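Local coordinates for mitogen-activated protein kinase kinase kinase 7 interacting protein 1 (Anopheles gambiae, PDB 2IRM), which probably serves as an adapter that binds the kinase TAK1 and triggers its autophosphorylation and activation, and carries a PP2C-type phosphatase domain, at residues I21-K26 with N343-V348; T63-A68 with V153-V158. All blocks are in the same frame, centred on the assembly; numbering follows the deposited sequence.

Interaction 1 of 2, residues I21-K26 with N343-V348; sequences INQIYK and NSRDDV
The side-chain amide of Gln23 lies over one face of the Arg345 guanidinium, the two planes only 19° apart and the amide offset toward the rim. At the edge of the guanidinium, near its plane, NH2 donates to the backbone oxygen of Ile21 (NH2 to O, 2.9 Å), while the Tyr25 hydroxyl lies near the plane at another part of the rim, on the NE side. The Tyr25 ring is nearly perpendicular to the guanidinium, at 82°, with the carbonyl carbon of Ser344 over one of its faces. Its OH is hydrogen-bonded to His326, and the ring of His327 meets it edge-to-face.

At the other end, Asn22 grips the Asp347 carboxylate. Its backbone N (3.1 Å) and its ND2 (3.2 Å) both donate to Asp347 OD1 from the same face of the carboxylate, and ND2 also makes a weak bond to OD2. With chi1 at 69°, CG of Asn22 sits between the backbone N and the carbonyl carbon, which brings the amide alongside that N. Asp347 OD2 is held by the backbone N of Arg38.

Between these ends the backbones pair. Gln23 and Arg345 form a hydrogen-bonded antiparallel pair, followed by Ile24 and Ser344 as a non-hydrogen-bonded one, and Tyr25 N donates to Asn343 O. This ladder joins the first and last strands of the chain within one sheet of the PP2C-type beta-sandwich, beside helix 311-334.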
loop_
_atom_site.group_PDB
_atom_site.type_symbol
_atom_site.label_atom_id
_atom_site.label_comp_id
_atom_site.label_asym_id
_atom_site.label_seq_id
_atom_site.Cartn_x
_atom_site.Cartn_y
_atom_site.Cartn_z
ATOM N N ILE A 21 -11.343 5.286 8.122
ATOM C CA ILE A 21 -11.957 4.064 7.640
ATOM C C ILE A 21 -12.559 4.286 6.265
ATOM O O ILE A 21 -13.035 5.375 5.965
ATOM C CB ILE A 21 -13.020 3.562 8.665
ATOM C CG1 ILE A 21 -13.874 2.425 8.101
ATOM C CG2 ILE A 21 -13.863 4.730 9.222
ATOM C CD1 ILE A 21 -13.219 1.074 8.194
ATOM N N ASN A 22 -12.523 3.253 5.428
ATOM C CA ASN A 22 -13.024 3.351 4.052
ATOM C C ASN A 22 -14.463 3.854 3.991
ATOM O O ASN A 22 -15.260 3.606 4.902
ATOM C CB ASN A 22 -12.879 2.014 3.311
ATOM C CG ASN A 22 -13.811 0.943 3.844
ATOM O OD1 ASN A 22 -15.011 0.957 3.577
ATOM N ND2 ASN A 22 -13.258 -0.004 4.584
ATOM N N GLN A 23 -14.786 4.571 2.920
ATOM C CA GLN A 23 -16.126 5.126 2.762
ATOM C C GLN A 23 -16.664 4.994 1.352
ATOM O O GLN A 23 -15.913 5.069 0.381
ATOM C CB GLN A 23 -16.141 6.601 3.149
ATOM C CG GLN A 23 -16.060 6.860 4.638
ATOM C CD GLN A 23 -16.204 8.325 4.989
ATOM O OE1 GLN A 23 -16.468 8.667 6.134
ATOM N NE2 GLN A 23 -16.032 9.199 4.006
ATOM N N ILE A 24 -17.974 4.791 1.250
ATOM C CA ILE A 24 -18.679 4.983 -0.011
ATOM C C ILE A 24 -19.485 6.277 0.118
ATOM O O ILE A 24 -20.332 6.403 1.000
ATOM C CB ILE A 24 -19.565 3.756 -0.397
ATOM C CG1 ILE A 24 -18.688 2.639 -0.984
ATOM C CG2 ILE A 24 -20.647 4.146 -1.412
ATOM C CD1 ILE A 24 -19.420 1.325 -1.292
ATOM N N TYR A 25 -19.184 7.242 -0.749
ATOM C CA TYR A 25 -19.875 8.529 -0.757
ATOM C C TYR A 25 -21.237 8.420 -1.448
ATOM O O TYR A 25 -21.315 8.007 -2.602
ATOM C CB TYR A 25 -19.037 9.599 -1.478
ATOM C CG TYR A 25 -17.639 9.875 -0.936
ATOM C CD1 TYR A 25 -17.337 9.733 0.420
ATOM C CD2 TYR A 25 -16.627 10.328 -1.789
ATOM C CE1 TYR A 25 -16.063 10.014 0.904
ATOM C CE2 TYR A 25 -15.351 10.609 -1.312
ATOM C CZ TYR A 25 -15.079 10.449 0.034
ATOM O OH TYR A 25 -13.820 10.724 0.507
ATOM N N LYS A 26 -22.308 8.784 -0.750
ATOM C CA LYS A 26 -23.614 8.854 -1.397
ATOM C C LYS A 26 -23.805 10.199 -2.078
ATOM O O LYS A 26 -23.443 11.248 -1.526
ATOM C CB LYS A 26 -24.773 8.585 -0.420
ATOM C CG LYS A 26 -25.110 7.103 -0.159
ATOM C CD LYS A 26 -25.386 6.309 -1.446
ATOM C CE LYS A 26 -24.124 5.591 -1.940
ATOM N NZ LYS A 26 -24.154 5.261 -3.400
ATOM N N ASN A 343 -15.779 8.340 -6.199
ATOM C CA ASN A 343 -17.026 8.370 -5.443
ATOM C C ASN A 343 -16.893 7.587 -4.142
ATOM O O ASN A 343 -17.883 7.301 -3.462
ATOM C CB ASN A 343 -18.172 7.813 -6.290
ATOM C CG ASN A 343 -18.100 6.310 -6.463
ATOM O OD1 ASN A 343 -19.119 5.631 -6.406
ATOM N ND2 ASN A 343 -16.895 5.779 -6.671
ATOM N N SER A 344 -15.656 7.234 -3.807
ATOM C CA SER A 344 -15.387 6.440 -2.624
ATOM C C SER A 344 -14.031 6.750 -2.014
ATOM O O SER A 344 -13.255 7.559 -2.522
ATOM C CB SER A 344 -15.489 4.941 -2.944
ATOM O OG SER A 344 -14.312 4.446 -3.568
ATOM N N ARG A 345 -13.766 6.071 -0.912
ATOM C CA ARG A 345 -12.538 6.209 -0.161
ATOM C C ARG A 345 -12.153 4.817 0.311
ATOM O O ARG A 345 -13.005 4.043 0.778
ATOM C CB ARG A 345 -12.778 7.127 1.041
ATOM C CG ARG A 345 -11.549 7.463 1.859
ATOM C CD ARG A 345 -11.913 7.583 3.325
ATOM N NE ARG A 345 -12.536 8.860 3.631
ATOM C CZ ARG A 345 -13.037 9.184 4.819
ATOM N NH1 ARG A 345 -13.582 10.378 4.996
ATOM N NH2 ARG A 345 -13.005 8.321 5.828
ATOM N N ASP A 346 -10.877 4.491 0.164
ATOM C CA ASP A 346 -10.357 3.255 0.731
ATOM C C ASP A 346 -9.823 3.604 2.102
ATOM O O ASP A 346 -9.820 4.773 2.480
ATOM C CB ASP A 346 -9.277 2.647 -0.161
ATOM C CG ASP A 346 -9.799 2.278 -1.553
ATOM O OD1 ASP A 346 -10.956 1.803 -1.657
ATOM O OD2 ASP A 346 -9.054 2.465 -2.544
ATOM N N ASP A 347 -9.399 2.608 2.865
ATOM C CA ASP A 347 -8.858 2.885 4.187
ATOM C C ASP A 347 -7.625 3.753 4.048
ATOM O O ASP A 347 -6.671 3.390 3.358
ATOM C CB ASP A 347 -8.537 1.593 4.912
ATOM C CG ASP A 347 -9.756 0.720 5.079
ATOM O OD1 ASP A 347 -10.519 0.962 6.040
ATOM O OD2 ASP A 347 -9.956 -0.196 4.245
ATOM N N VAL A 348 -7.684 4.931 4.656
ATOM C CA VAL A 348 -6.553 5.846 4.659
ATOM C C VAL A 348 -5.704 5.522 5.879
ATOM O O VAL A 348 -6.233 5.378 6.992
ATOM C CB VAL A 348 -7.012 7.321 4.705
ATOM C CG1 VAL A 348 -5.822 8.251 4.866
ATOM C CG2 VAL A 348 -7.795 7.676 3.452
#

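Interaction 2 of 2, residues T63-A68 with V153-V158; sequences TVAENA and VGSSAV
Val64 and Val153 run antiparallel alongside one another, the helix side chain reaching toward the strand and the strand side chain toward the helix. The methyls that touch are Val64 CG2 and Val153 CG1, 3.7 Å apart. The other branch of Val64 turns elsewhere: with chi1 at 177°, CG1 stands anti to the backbone N and rests on the following part of the strand, 3.9 Å from Ser155 N. Between the two branches, CB of Val64 sits over the backbone of Gly154, again 3.9 Å from its CA. One valine therefore straddles three consecutive residues, and it also touches Ile229 of the neighbouring strand 229-230.

The axes of helix segment 63-68 and strand segment 154-158 lie 6.6 Å apart at closest, their directions 52° apart, a close approach consistent with the small residues Gly154, Ser155 and Ala65 at the interface. Such helix-on-sheet packing belongs to the PP2C fold, in which helices cover the outer surfaces of a sandwich of two antiparallel sheets.

Two residues along the strand, Ser155 meets the helix through its whole short side chain. Its CB is 3.8 Å from Ala65 CA, and its OG comes to 3.3 Å from the methyl CB of Ala65, a polar atom set against an apolar one. The hydroxyl nevertheless has acceptors: with OG anti to the backbone N (chi1 -176°), it donates to Ser156 O at 2.7 Å, and a weaker hydrogen bond links it to Ser57 O in strand 50-59. Leu56 of that strand also touches Ser155, and lies against Ala68 on the next turn of the helix.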
loop_
_atom_site.group_PDB
_atom_site.type_symbol
_atom_site.label_atom_id
_atom_site.label_comp_id
_atom_site.label_asym_id
_atom_site.label_seq_id
_atom_site.Cartn_x
_atom_site.Cartn_y
_atom_site.Cartn_z
ATOM N N THR A 63 -7.855 -10.843 4.061
ATOM C CA THR A 63 -7.154 -12.112 4.250
ATOM C C THR A 63 -5.660 -12.031 3.892
ATOM O O THR A 63 -4.803 -12.307 4.723
ATOM C CB THR A 63 -7.875 -13.265 3.501
ATOM O OG1 THR A 63 -9.079 -13.588 4.200
ATOM C CG2 THR A 63 -7.006 -14.515 3.427
ATOM N N VAL A 64 -5.352 -11.612 2.673
ATOM C CA VAL A 64 -3.961 -11.618 2.205
ATOM C C VAL A 64 -3.039 -10.650 2.974
ATOM O O VAL A 64 -1.910 -11.007 3.300
ATOM C CB VAL A 64 -3.871 -11.387 0.671
ATOM C CG1 VAL A 64 -2.426 -11.313 0.220
ATOM C CG2 VAL A 64 -4.611 -12.493 -0.078
ATOM N N ALA A 65 -3.527 -9.441 3.258
ATOM C CA ALA A 65 -2.753 -8.439 3.983
ATOM C C ALA A 65 -2.454 -8.905 5.404
ATOM O O ALA A 65 -1.309 -8.799 5.862
ATOM C CB ALA A 65 -3.472 -7.109 3.995
ATOM N N GLU A 66 -3.477 -9.421 6.094
ATOM C CA GLU A 66 -3.300 -10.062 7.406
ATOM C C GLU A 66 -2.167 -11.089 7.342
ATOM O O GLU A 66 -1.124 -10.905 7.963
ATOM C CB GLU A 66 -4.591 -10.747 7.865
ATOM C CG GLU A 66 -5.524 -9.906 8.739
ATOM C CD GLU A 66 -6.940 -10.512 8.858
ATOM O OE1 GLU A 66 -7.616 -10.302 9.900
ATOM O OE2 GLU A 66 -7.381 -11.200 7.899
ATOM N N ASN A 67 -2.371 -12.144 6.557
ATOM C CA ASN A 67 -1.409 -13.233 6.417
ATOM C C ASN A 67 -0.004 -12.794 6.046
ATOM O O ASN A 67 0.966 -13.369 6.526
ATOM C CB ASN A 67 -1.898 -14.247 5.385
ATOM C CG ASN A 67 -3.141 -14.985 5.833
ATOM O OD1 ASN A 67 -3.385 -15.151 7.026
ATOM N ND2 ASN A 67 -3.940 -15.435 4.868
ATOM N N ALA A 68 0.098 -11.789 5.182
ATOM C CA ALA A 68 1.389 -11.292 4.728
ATOM C C ALA A 68 2.169 -10.572 5.822
ATOM O O ALA A 68 3.376 -10.763 5.925
ATOM C CB ALA A 68 1.230 -10.402 3.512
ATOM N N VAL A 153 -8.548 -11.503 -4.369
ATOM C CA VAL A 153 -8.029 -10.874 -3.157
ATOM C C VAL A 153 -6.506 -10.893 -3.173
ATOM O O VAL A 153 -5.902 -11.925 -3.452
ATOM C CB VAL A 153 -8.564 -11.551 -1.859
ATOM C CG1 VAL A 153 -7.914 -10.949 -0.623
ATOM C CG2 VAL A 153 -10.090 -11.413 -1.757
ATOM N N GLY A 154 -5.907 -9.740 -2.892
ATOM C CA GLY A 154 -4.464 -9.613 -2.746
ATOM C C GLY A 154 -4.122 -8.416 -1.881
ATOM O O GLY A 154 -5.000 -7.862 -1.218
ATOM N N SER A 155 -2.854 -8.007 -1.885
ATOM C CA SER A 155 -2.431 -6.881 -1.051
ATOM C C SER A 155 -1.204 -6.116 -1.534
ATOM O O SER A 155 -0.190 -6.711 -1.906
ATOM C CB SER A 155 -2.182 -7.338 0.385
ATOM O OG SER A 155 -1.866 -6.235 1.210
ATOM N N SER A 156 -1.304 -4.790 -1.518
ATOM C CA SER A 156 -0.129 -3.943 -1.633
ATOM C C SER A 156 0.576 -3.975 -0.294
ATOM O O SER A 156 -0.033 -4.336 0.717
ATOM C CB SER A 156 -0.530 -2.508 -1.966
ATOM O OG SER A 156 -0.738 -2.359 -3.353
ATOM N N ALA A 157 1.846 -3.577 -0.280
ATOM C CA ALA A 157 2.665 -3.615 0.934
ATOM C C ALA A 157 3.759 -2.559 0.911
ATOM O O ALA A 157 4.368 -2.323 -0.132
ATOM C CB ALA A 157 3.283 -4.989 1.083
ATOM N N VAL A 158 4.018 -1.924 2.049
ATOM C CA VAL A 158 5.231 -1.111 2.194
ATOM C C VAL A 158 5.849 -1.366 3.550
ATOM O O VAL A 158 5.219 -1.113 4.574
ATOM C CB VAL A 158 4.956 0.395 2.044
ATOM C CG1 VAL A 158 3.956 0.868 3.094
ATOM C CG2 VAL A 158 6.254 1.190 2.131
#

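From the N terminus the chain first lays down strand 15-25, whose end pairs with residues 343-348, after 316 intervening residues, to complete interaction 1. Within that long loop the chain reaches helix 63-75, and after an intervening, partly unmodelled stretch rich in helix it returns in strand 154-163 to close the shorter loop of interaction 2. The shorter loop thus lies wholly within the longer one, and the two do not cross. Interaction 1 ties the first strand to the last in one sheet of the sandwich; interaction 2 fixes a helix to the other sheet. Their centres are about 19 Å apart, and their nearest atoms, about 9 Å apart, do not touch.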